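Local coordinates for protein acetyl xylan esterase (Paenibacillus sp. R4, PDB 6AGQ) that probably hydrolyses acetyl esters, removing acetyl groups from xylan, as a cold-active alpha/beta-hydrolase of the acetyl xylan esterase family, at residues T22-F27 with A259-A264. Residues are numbered along the deposited sequence; the frame is centred on the assembly and turned at random.
Sequences TDFDLF and ASRIKA
Arg261 reaches out from a type I beta turn, Ala259 to Ile262, to meet Phe24 and Asp25 in the first turn of helix 24-36, joining an N-terminal helix of this alpha/beta-hydrolase to the loop that leads into strand 265-271. The close-packed part is the aromatic one. Phe24, buried and also touching Asn257 and Met258 of helix 255-259, lies against one face of the guanidinium, with Phe24 CD1 3.4 Å from Arg261 CZ; ring and guanidinium planes are 37° apart, a tilted overlap near the ring's rim. Phe24 CG stands anti to the backbone N (chi1 -172°), which carries the ring across to the arginine. On the exposed side the hold is looser and polar: Asp25 accepts one hydrogen bond of a salt bridge, its carboxylate turned well out of the guanidinium plane. The far end of the arginine is held separately, NH1 bonding to Asn20 OD1 and Asn257 O. A leucine in place of Arg261 would probably leave the Asp25 carboxylate without its positive mate, the Phe24 ring without the flat group over its face, and Asn20 OD1 and Asn257 O without their NH1 donor. Arg261 NE points at the syn lone pair of Asp25 OD1, 3.2 Å away, with an N-H...O angle of 156°.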
ATOM      1  N   THR A  22      -8.292  29.269 -33.176  1.00 38.87           N
ATOM      2  CA  THR A  22      -7.862  30.352 -34.084  1.00 43.71           C
ATOM      3  C   THR A  22      -7.708  31.669 -33.374  1.00 42.40           C
ATOM      4  O   THR A  22      -6.835  32.461 -33.715  1.00 45.59           O
ATOM      5  CB  THR A  22      -8.874  30.660 -35.197  1.00 46.07           C
ATOM      6  OG1 THR A  22      -9.662  29.510 -35.462  1.00 49.16           O
ATOM      7  CG2 THR A  22      -8.134  31.097 -36.443  1.00 49.90           C
ATOM      8  N   ASP A  23      -8.576  31.880 -32.390  1.00 38.67           N
ATOM      9  CA  ASP A  23      -8.620  33.104 -31.602  1.00 36.77           C
ATOM     10  C   ASP A  23      -7.771  33.064 -30.283  1.00 31.60           C
ATOM     11  O   ASP A  23      -8.015  33.867 -29.363  1.00 29.48           O
ATOM     12  CB  ASP A  23     -10.105  33.387 -31.272  1.00 39.47           C
ATOM     13  CG  ASP A  23     -10.613  32.526 -30.104  1.00 41.82           C
ATOM     14  OD1 ASP A  23     -10.028  31.466 -29.851  1.00 49.43           O
ATOM     15  OD2 ASP A  23     -11.566  32.893 -29.428  1.00 44.33           O
ATOM     16  N   PHE A  24      -6.785  32.160 -30.178  1.00 31.70           N
ATOM     17  CA  PHE A  24      -5.846  32.126 -29.009  1.00 29.55           C
ATOM     18  C   PHE A  24      -5.232  33.492 -28.730  1.00 31.98           C
ATOM     19  O   PHE A  24      -5.313  33.975 -27.568  1.00 28.97           O
ATOM     20  CB  PHE A  24      -4.741  31.098 -29.221  1.00 28.22           C
ATOM     21  CG  PHE A  24      -3.845  30.828 -28.026  1.00 28.12           C
ATOM     22  CD1 PHE A  24      -2.668  31.586 -27.814  1.00 26.58           C
ATOM     23  CD2 PHE A  24      -4.093  29.734 -27.187  1.00 28.50           C
ATOM     24  CE1 PHE A  24      -1.819  31.296 -26.768  1.00 27.93           C
ATOM     25  CE2 PHE A  24      -3.204  29.420 -26.141  1.00 27.82           C
ATOM     26  CZ  PHE A  24      -2.065  30.197 -25.940  1.00 27.07           C
ATOM     27  N   ASP A  25      -4.630  34.118 -29.754  1.00 31.84           N
ATOM     28  CA  ASP A  25      -3.985  35.434 -29.522  1.00 37.32           C
ATOM     29  C   ASP A  25      -4.997  36.535 -29.186  1.00 38.60           C
ATOM     30  O   ASP A  25      -4.784  37.334 -28.236  1.00 31.96           O
ATOM     31  CB  ASP A  25      -3.048  35.836 -30.656  1.00 38.70           C
ATOM     32  CG  ASP A  25      -1.905  34.832 -30.837  1.00 42.41           C
ATOM     33  OD1 ASP A  25      -1.350  34.358 -29.817  1.00 41.98           O
ATOM     34  OD2 ASP A  25      -1.565  34.483 -31.996  1.00 46.88           O
ATOM     35  N   LEU A  26      -6.116  36.543 -29.897  1.00 41.43           N
ATOM     36  CA  LEU A  26      -7.211  37.466 -29.547  1.00 41.82           C
ATOM     37  C   LEU A  26      -7.732  37.307 -28.071  1.00 33.11           C
ATOM     38  O   LEU A  26      -7.892  38.295 -27.368  1.00 30.38           O
ATOM     39  CB  LEU A  26      -8.357  37.353 -30.540  1.00 44.69           C
ATOM     40  CG  LEU A  26      -9.608  38.189 -30.224  1.00 48.75           C
ATOM     41  CD1 LEU A  26      -9.234  39.661 -30.274  1.00 49.05           C
ATOM     42  CD2 LEU A  26     -10.748  37.861 -31.194  1.00 49.70           C
ATOM     43  N   PHE A  27      -8.006  36.093 -27.631  1.00 30.03           N
ATOM     44  CA  PHE A  27      -8.450  35.863 -26.227  1.00 32.44           C
ATOM     45  C   PHE A  27      -7.454  36.489 -25.238  1.00 30.53           C
ATOM     46  O   PHE A  27      -7.879  37.191 -24.305  1.00 29.64           O
ATOM     47  CB  PHE A  27      -8.599  34.380 -25.952  1.00 31.47           C
ATOM     48  CG  PHE A  27      -8.831  34.046 -24.512  1.00 32.89           C
ATOM     49  CD1 PHE A  27     -10.118  34.056 -23.984  1.00 35.83           C
ATOM     50  CD2 PHE A  27      -7.773  33.690 -23.689  1.00 33.21           C
ATOM     51  CE1 PHE A  27     -10.327  33.733 -22.642  1.00 35.94           C
ATOM     52  CE2 PHE A  27      -7.962  33.378 -22.355  1.00 33.75           C
ATOM     53  CZ  PHE A  27      -9.244  33.388 -21.830  1.00 36.60           C
ATOM     54  N   ALA A 259       4.476  27.449 -25.324  1.00 29.00           N
ATOM     55  CA  ALA A 259       5.861  27.131 -25.841  1.00 34.50           C
ATOM     56  C   ALA A 259       6.098  27.577 -27.272  1.00 32.53           C
ATOM     57  O   ALA A 259       7.169  28.024 -27.629  1.00 29.32           O
ATOM     58  CB  ALA A 259       6.150  25.638 -25.766  1.00 34.97           C
ATOM     59  N   SER A 260       5.046  27.486 -28.069  1.00 34.75           N
ATOM     60  CA  SER A 260       5.087  27.872 -29.492  1.00 35.00           C
ATOM     61  C   SER A 260       5.302  29.403 -29.688  1.00 31.78           C
ATOM     62  O   SER A 260       5.652  29.843 -30.761  1.00 27.76           O
ATOM     63  CB  SER A 260       3.766  27.406 -30.111  1.00 35.86           C
ATOM     64  OG  SER A 260       3.408  28.223 -31.164  1.00 55.96           O
ATOM     65  N   ARG A 261       5.039  30.208 -28.649  1.00 30.93           N
ATOM     66  CA  ARG A 261       5.257  31.673 -28.702  1.00 30.65           C
ATOM     67  C   ARG A 261       6.430  32.197 -27.860  1.00 30.82           C
ATOM     68  O   ARG A 261       6.612  33.389 -27.817  1.00 34.10           O
ATOM     69  CB  ARG A 261       3.962  32.387 -28.312  1.00 32.53           C
ATOM     70  CG  ARG A 261       2.838  32.154 -29.317  1.00 35.76           C
ATOM     71  CD  ARG A 261       1.597  31.662 -28.621  1.00 36.26           C
ATOM     72  NE  ARG A 261       0.454  31.719 -29.506  1.00 36.42           N
ATOM     73  CZ  ARG A 261      -0.202  30.680 -30.022  1.00 34.85           C
ATOM     74  NH1 ARG A 261       0.148  29.429 -29.755  1.00 36.06           N
ATOM     75  NH2 ARG A 261      -1.264  30.905 -30.812  1.00 34.53           N
ATOM     76  N   ILE A 262       7.178  31.316 -27.185  1.00 29.68           N
ATOM     77  CA  ILE A 262       8.369  31.651 -26.408  1.00 30.49           C
ATOM     78  C   ILE A 262       9.576  31.835 -27.298  1.00 31.78           C
ATOM     79  O   ILE A 262       9.941  30.899 -28.024  1.00 35.86           O
ATOM     80  CB  ILE A 262       8.704  30.546 -25.364  1.00 29.58           C
ATOM     81  CG1 ILE A 262       7.545  30.409 -24.365  1.00 30.57           C
ATOM     82  CG2 ILE A 262      10.006  30.846 -24.629  1.00 28.73           C
ATOM     83  CD1 ILE A 262       7.672  29.308 -23.364  1.00 30.37           C
ATOM     84  N   LYS A 263      10.198  33.011 -27.234  1.00 33.59           N
ATOM     85  CA  LYS A 263      11.503  33.309 -27.934  1.00 37.80           C
ATOM     86  C   LYS A 263      12.719  33.405 -27.009  1.00 33.63           C
ATOM     87  O   LYS A 263      13.872  33.393 -27.469  1.00 33.71           O
ATOM     88  CB  LYS A 263      11.436  34.638 -28.701  1.00 43.79           C
ATOM     89  CG  LYS A 263      10.719  34.596 -30.041  1.00 49.86           C
ATOM     90  CD  LYS A 263       9.319  35.214 -29.999  1.00 62.42           C
ATOM     91  CE  LYS A 263       8.967  35.953 -31.300  1.00 65.31           C
ATOM     92  NZ  LYS A 263       9.235  35.115 -32.504  1.00 72.65           N
ATOM     93  N   ALA A 264      12.447  33.565 -25.717  1.00 30.23           N
ATOM     94  CA  ALA A 264      13.402  33.338 -24.665  1.00 29.84           C
ATOM     95  C   ALA A 264      14.160  32.028 -24.845  1.00 28.14           C
ATOM     96  O   ALA A 264      13.635  31.062 -25.353  1.00 31.77           O
ATOM     97  CB  ALA A 264      12.691  33.383 -23.261  1.00 31.09           C
TER